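Local atomic coordinates of ABC transporter, substrate binding protein (Agrobacterium tumefaciens, PDB entry 3C9H), a protein that probably serves as the periplasmic substrate-binding component of an ABC transporter, capturing a solute for delivery to the membrane permease, and binds magnesium. Residues 252-264 against 318-330. Sequence-based numbering, arbitrary orientation.
Sequences VLPKDYTVVMSRI and IHGAQLRPVPVSP
T258 and L323 pair in a short parallel beta ladder that shows how, in a periplasmic binding protein, a late strand is added to the edge of an earlier one. Three backbone hydrogen bonds stitch it: T258 N to Q322 O at 2.7 Å, R324 N to T258 O, and V260 N to R324 O at 3.1 Å. On one face V260 CG2 packs 4.2 Å from L323 CB, and V260 CB meets the ring of P325. On the other, R324 CG lies 4.0 Å from Y257 CB; as modelled, the bend at chi2 (-57°) also brings a guanidinium face over Y257 CB, though the exact placement of that group is doubtful. The Y257 hydroxyl is bonded to D191 on helix 183-194. Alongside T258, the extended side chain of Q322 runs in the same direction. Beyond the ladder the chains diverge, and a water takes the N-H of V326 and donates to S262 OG; I264 CD1 and V328 CG1 then meet tip to tip at 4.1 Å. Strand 135-142 lines the other edge of 258-261 through backbone bonds from V259 and M261. The turn leading into strand 258-261 is held by T258 OG1, which donates to a lone pair of P254 O at 2.8 Å, in the carbonyl plane.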
loop_
_atom_site.group_PDB
_atom_site.type_symbol
_atom_site.label_atom_id
_atom_site.label_comp_id
_atom_site.label_asym_id
_atom_site.label_seq_id
_atom_site.Cartn_x
_atom_site.Cartn_y
_atom_site.Cartn_z
ATOM N N VAL A 252 -10.560 -2.292 -12.736
ATOM C CA VAL A 252 -9.794 -2.486 -13.979
ATOM C C VAL A 252 -8.312 -2.375 -13.669
ATOM O O VAL A 252 -7.852 -1.348 -13.131
ATOM C CB VAL A 252 -10.190 -1.437 -15.071
ATOM C CG1 VAL A 252 -9.474 -1.724 -16.381
ATOM C CG2 VAL A 252 -11.657 -1.421 -15.291
ATOM N N LEU A 253 -7.556 -3.447 -13.946
ATOM C CA LEU A 253 -6.095 -3.354 -13.928
ATOM C C LEU A 253 -5.710 -2.643 -15.213
ATOM O O LEU A 253 -6.019 -3.130 -16.280
ATOM C CB LEU A 253 -5.405 -4.733 -13.851
ATOM C CG LEU A 253 -5.161 -5.222 -12.414
ATOM C CD1 LEU A 253 -6.468 -5.721 -11.823
ATOM C CD2 LEU A 253 -4.083 -6.307 -12.376
ATOM N N PRO A 254 -5.094 -1.468 -15.120
ATOM C CA PRO A 254 -4.777 -0.764 -16.358
ATOM C C PRO A 254 -3.926 -1.582 -17.340
ATOM O O PRO A 254 -2.907 -2.184 -16.956
ATOM C CB PRO A 254 -4.016 0.463 -15.865
ATOM C CG PRO A 254 -4.535 0.677 -14.502
ATOM C CD PRO A 254 -4.713 -0.678 -13.941
ATOM N N LYS A 255 -4.335 -1.560 -18.604
ATOM C CA LYS A 255 -3.724 -2.397 -19.631
ATOM C C LYS A 255 -2.475 -1.801 -20.250
ATOM O O LYS A 255 -1.648 -2.550 -20.762
ATOM C CB LYS A 255 -4.742 -2.712 -20.726
ATOM C CG LYS A 255 -5.894 -3.582 -20.261
ATOM C CD LYS A 255 -6.913 -3.655 -21.358
ATOM C CE LYS A 255 -8.126 -4.506 -21.008
ATOM N NZ LYS A 255 -9.115 -4.398 -22.139
ATOM N N ASP A 256 -2.351 -0.470 -20.231
ATOM C CA ASP A 256 -1.105 0.207 -20.641
ATOM C C ASP A 256 0.069 -0.125 -19.681
ATOM O O ASP A 256 1.129 -0.562 -20.107
ATOM C CB ASP A 256 -1.302 1.725 -20.829
ATOM C CG ASP A 256 -2.031 2.409 -19.655
ATOM O OD1 ASP A 256 -2.568 1.734 -18.753
ATOM O OD2 ASP A 256 -2.092 3.655 -19.660
ATOM N N TYR A 257 -0.127 0.050 -18.383
ATOM C CA TYR A 257 0.808 -0.498 -17.407
ATOM C C TYR A 257 0.138 -0.490 -16.037
ATOM O O TYR A 257 -0.784 0.298 -15.790
ATOM C CB TYR A 257 2.121 0.298 -17.357
ATOM C CG TYR A 257 1.955 1.710 -16.856
ATOM C CD1 TYR A 257 2.007 2.008 -15.502
ATOM C CD2 TYR A 257 1.747 2.757 -17.747
ATOM C CE1 TYR A 257 1.834 3.322 -15.050
ATOM C CE2 TYR A 257 1.593 4.038 -17.310
ATOM C CZ TYR A 257 1.643 4.331 -15.973
ATOM O OH TYR A 257 1.482 5.653 -15.587
ATOM N N THR A 258 0.609 -1.358 -15.152
ATOM C CA THR A 258 0.058 -1.426 -13.805
ATOM C C THR A 258 1.213 -1.346 -12.811
ATOM O O THR A 258 2.067 -2.232 -12.774
ATOM C CB THR A 258 -0.796 -2.722 -13.535
ATOM O OG1 THR A 258 -1.972 -2.744 -14.359
ATOM C CG2 THR A 258 -1.271 -2.762 -12.080
ATOM N N VAL A 259 1.254 -0.269 -12.035
ATOM C CA VAL A 259 2.234 -0.143 -10.977
ATOM C C VAL A 259 1.899 -1.116 -9.843
ATOM O O VAL A 259 0.723 -1.300 -9.491
ATOM C CB VAL A 259 2.330 1.291 -10.457
ATOM C CG1 VAL A 259 3.267 1.319 -9.219
ATOM C CG2 VAL A 259 2.851 2.239 -11.581
ATOM N N VAL A 260 2.938 -1.756 -9.291
ATOM C CA VAL A 260 2.772 -2.718 -8.199
ATOM C C VAL A 260 3.655 -2.309 -7.016
ATOM O O VAL A 260 4.873 -2.016 -7.160
ATOM C CB VAL A 260 3.093 -4.152 -8.626
ATOM C CG1 VAL A 260 2.923 -5.142 -7.444
ATOM C CG2 VAL A 260 2.212 -4.548 -9.769
ATOM N N MET A 261 3.050 -2.293 -5.841
ATOM C CA MET A 261 3.821 -2.016 -4.635
ATOM C C MET A 261 3.857 -3.252 -3.789
ATOM O O MET A 261 3.107 -4.203 -4.014
ATOM C CB MET A 261 3.243 -0.838 -3.834
ATOM C CG MET A 261 1.939 -1.104 -3.079
ATOM S SD MET A 261 1.949 -2.011 -1.479
ATOM C CE MET A 261 3.405 -1.290 -0.809
ATOM N N SER A 262 4.720 -3.211 -2.788
ATOM C CA SER A 262 4.853 -4.316 -1.856
ATOM C C SER A 262 4.933 -3.706 -0.477
ATOM O O SER A 262 5.750 -2.819 -0.270
ATOM C CB SER A 262 6.148 -5.071 -2.135
ATOM O OG SER A 262 6.157 -5.697 -3.410
ATOM N N ARG A 263 4.108 -4.162 0.472
ATOM C CA ARG A 263 4.198 -3.668 1.844
ATOM C C ARG A 263 5.543 -4.108 2.442
ATOM O O ARG A 263 5.961 -5.270 2.303
ATOM C CB ARG A 263 3.045 -4.214 2.696
ATOM C CG ARG A 263 1.715 -3.647 2.296
ATOM C CD ARG A 263 0.560 -4.240 3.054
ATOM N NE ARG A 263 -0.625 -3.910 2.292
ATOM C CZ ARG A 263 -1.338 -2.805 2.431
ATOM N NH1 ARG A 263 -1.114 -1.942 3.416
ATOM N NH2 ARG A 263 -2.332 -2.599 1.585
ATOM N N ILE A 264 6.216 -3.182 3.096
ATOM C CA ILE A 264 7.535 -3.431 3.674
ATOM C C ILE A 264 7.458 -3.472 5.188
ATOM O O ILE A 264 6.909 -2.561 5.824
ATOM C CB ILE A 264 8.551 -2.355 3.209
ATOM C CG1 ILE A 264 8.890 -2.517 1.717
ATOM C CG2 ILE A 264 9.862 -2.394 4.052
ATOM C CD1 ILE A 264 9.922 -1.447 1.260
ATOM N N ILE A 318 1.198 -14.403 -15.568
ATOM C CA ILE A 318 0.001 -14.042 -16.339
ATOM C C ILE A 318 0.045 -12.646 -16.991
ATOM O O ILE A 318 -0.335 -12.508 -18.161
ATOM C CB ILE A 318 -1.267 -14.145 -15.478
ATOM C CG1 ILE A 318 -1.477 -15.600 -15.012
ATOM C CG2 ILE A 318 -2.492 -13.602 -16.228
ATOM C CD1 ILE A 318 -0.954 -16.696 -15.973
ATOM N N HIS A 319 0.517 -11.631 -16.263
ATOM C CA HIS A 319 0.463 -10.237 -16.747
ATOM C C HIS A 319 1.724 -9.710 -17.414
ATOM O O HIS A 319 1.653 -8.764 -18.202
ATOM C CB HIS A 319 0.069 -9.295 -15.619
ATOM C CG HIS A 319 -1.298 -9.558 -15.090
ATOM N ND1 HIS A 319 -1.519 -10.235 -13.913
ATOM C CD2 HIS A 319 -2.521 -9.261 -15.593
ATOM C CE1 HIS A 319 -2.823 -10.326 -13.700
ATOM N NE2 HIS A 319 -3.453 -9.745 -14.707
ATOM N N GLY A 320 2.873 -10.274 -17.062
ATOM C CA GLY A 320 4.123 -9.930 -17.712
ATOM C C GLY A 320 4.536 -8.477 -17.569
ATOM O O GLY A 320 4.452 -7.903 -16.475
ATOM N N ALA A 321 4.985 -7.889 -18.681
ATOM C CA ALA A 321 5.497 -6.512 -18.700
ATOM C C ALA A 321 4.433 -5.428 -18.475
ATOM O O ALA A 321 4.785 -4.262 -18.384
ATOM C CB ALA A 321 6.260 -6.231 -20.015
ATOM N N GLN A 322 3.153 -5.791 -18.404
ATOM C CA GLN A 322 2.115 -4.844 -17.960
ATOM C C GLN A 322 2.442 -4.354 -16.538
ATOM O O GLN A 322 2.266 -3.171 -16.230
ATOM C CB GLN A 322 0.746 -5.524 -17.972
ATOM C CG GLN A 322 -0.461 -4.670 -17.519
ATOM C CD GLN A 322 -1.726 -5.530 -17.285
ATOM O OE1 GLN A 322 -2.756 -5.050 -16.782
ATOM N NE2 GLN A 322 -1.641 -6.811 -17.651
ATOM N N LEU A 323 2.940 -5.267 -15.694
ATOM C CA LEU A 323 3.238 -4.968 -14.280
ATOM C C LEU A 323 4.543 -4.208 -14.116
ATOM O O LEU A 323 5.555 -4.546 -14.744
ATOM C CB LEU A 323 3.328 -6.252 -13.452
ATOM C CG LEU A 323 2.130 -7.195 -13.484
ATOM C CD1 LEU A 323 2.270 -8.281 -12.434
ATOM C CD2 LEU A 323 0.815 -6.450 -13.318
ATOM N N ARG A 324 4.517 -3.191 -13.254
ATOM C CA ARG A 324 5.678 -2.365 -12.969
ATOM C C ARG A 324 5.940 -2.354 -11.448
ATOM O O ARG A 324 5.606 -1.380 -10.768
ATOM C CB ARG A 324 5.473 -0.940 -13.509
ATOM C CG ARG A 324 5.105 -0.856 -14.999
ATOM C CD ARG A 324 6.168 -1.548 -15.872
ATOM N NE ARG A 324 6.231 -0.984 -17.220
ATOM C CZ ARG A 324 5.337 -1.200 -18.182
ATOM N NH1 ARG A 324 4.297 -1.985 -17.966
ATOM N NH2 ARG A 324 5.476 -0.633 -19.372
ATOM N N PRO A 325 6.529 -3.451 -10.916
ATOM C CA PRO A 325 6.847 -3.506 -9.479
ATOM C C PRO A 325 8.063 -2.686 -9.119
ATOM O O PRO A 325 8.809 -2.267 -10.002
ATOM C CB PRO A 325 7.109 -4.989 -9.209
ATOM C CG PRO A 325 7.461 -5.584 -10.554
ATOM C CD PRO A 325 6.915 -4.686 -11.626
ATOM N N VAL A 326 8.250 -2.485 -7.811
ATOM C CA VAL A 326 9.333 -1.670 -7.261
ATOM C C VAL A 326 10.274 -2.591 -6.435
ATOM O O VAL A 326 9.824 -3.271 -5.504
ATOM C CB VAL A 326 8.759 -0.541 -6.353
ATOM C CG1 VAL A 326 9.822 0.472 -6.017
ATOM C CG2 VAL A 326 7.528 0.149 -7.020
ATOM N N PRO A 327 11.572 -2.639 -6.793
ATOM C CA PRO A 327 12.543 -3.457 -6.042
ATOM C C PRO A 327 13.054 -2.756 -4.769
ATOM O O PRO A 327 13.130 -1.520 -4.732
ATOM C CB PRO A 327 13.679 -3.657 -7.045
ATOM C CG PRO A 327 13.635 -2.410 -7.925
ATOM C CD PRO A 327 12.196 -1.928 -7.929
ATOM N N VAL A 328 13.397 -3.542 -3.746
ATOM C CA VAL A 328 13.858 -3.019 -2.437
ATOM C C VAL A 328 15.392 -3.098 -2.272
ATOM O O VAL A 328 16.018 -2.233 -1.643
ATOM C CB VAL A 328 13.235 -3.832 -1.276
ATOM C CG1 VAL A 328 13.462 -3.146 0.051
ATOM C CG2 VAL A 328 11.742 -4.065 -1.506
ATOM N N SER A 329 15.974 -4.160 -2.836
ATOM C CA SER A 329 17.374 -4.542 -2.617
ATOM C C SER A 329 18.443 -3.510 -3.030
ATOM O O SER A 329 19.540 -3.510 -2.448
ATOM C CB SER A 329 17.651 -5.882 -3.311
ATOM O OG SER A 329 17.296 -5.835 -4.692
ATOM N N PRO A 330 18.155 -2.648 -4.035
ATOM C CA PRO A 330 19.145 -1.598 -4.336
ATOM C C PRO A 330 19.151 -0.496 -3.275
ATOM O O PRO A 330 20.127 0.241 -3.159
ATOM C CB PRO A 330 18.686 -1.034 -5.701
ATOM C CG PRO A 330 17.589 -1.952 -6.186
ATOM C CD PRO A 330 16.997 -2.561 -4.943
HETATM O O HOH W 1 7.068 -4.105 -5.672
#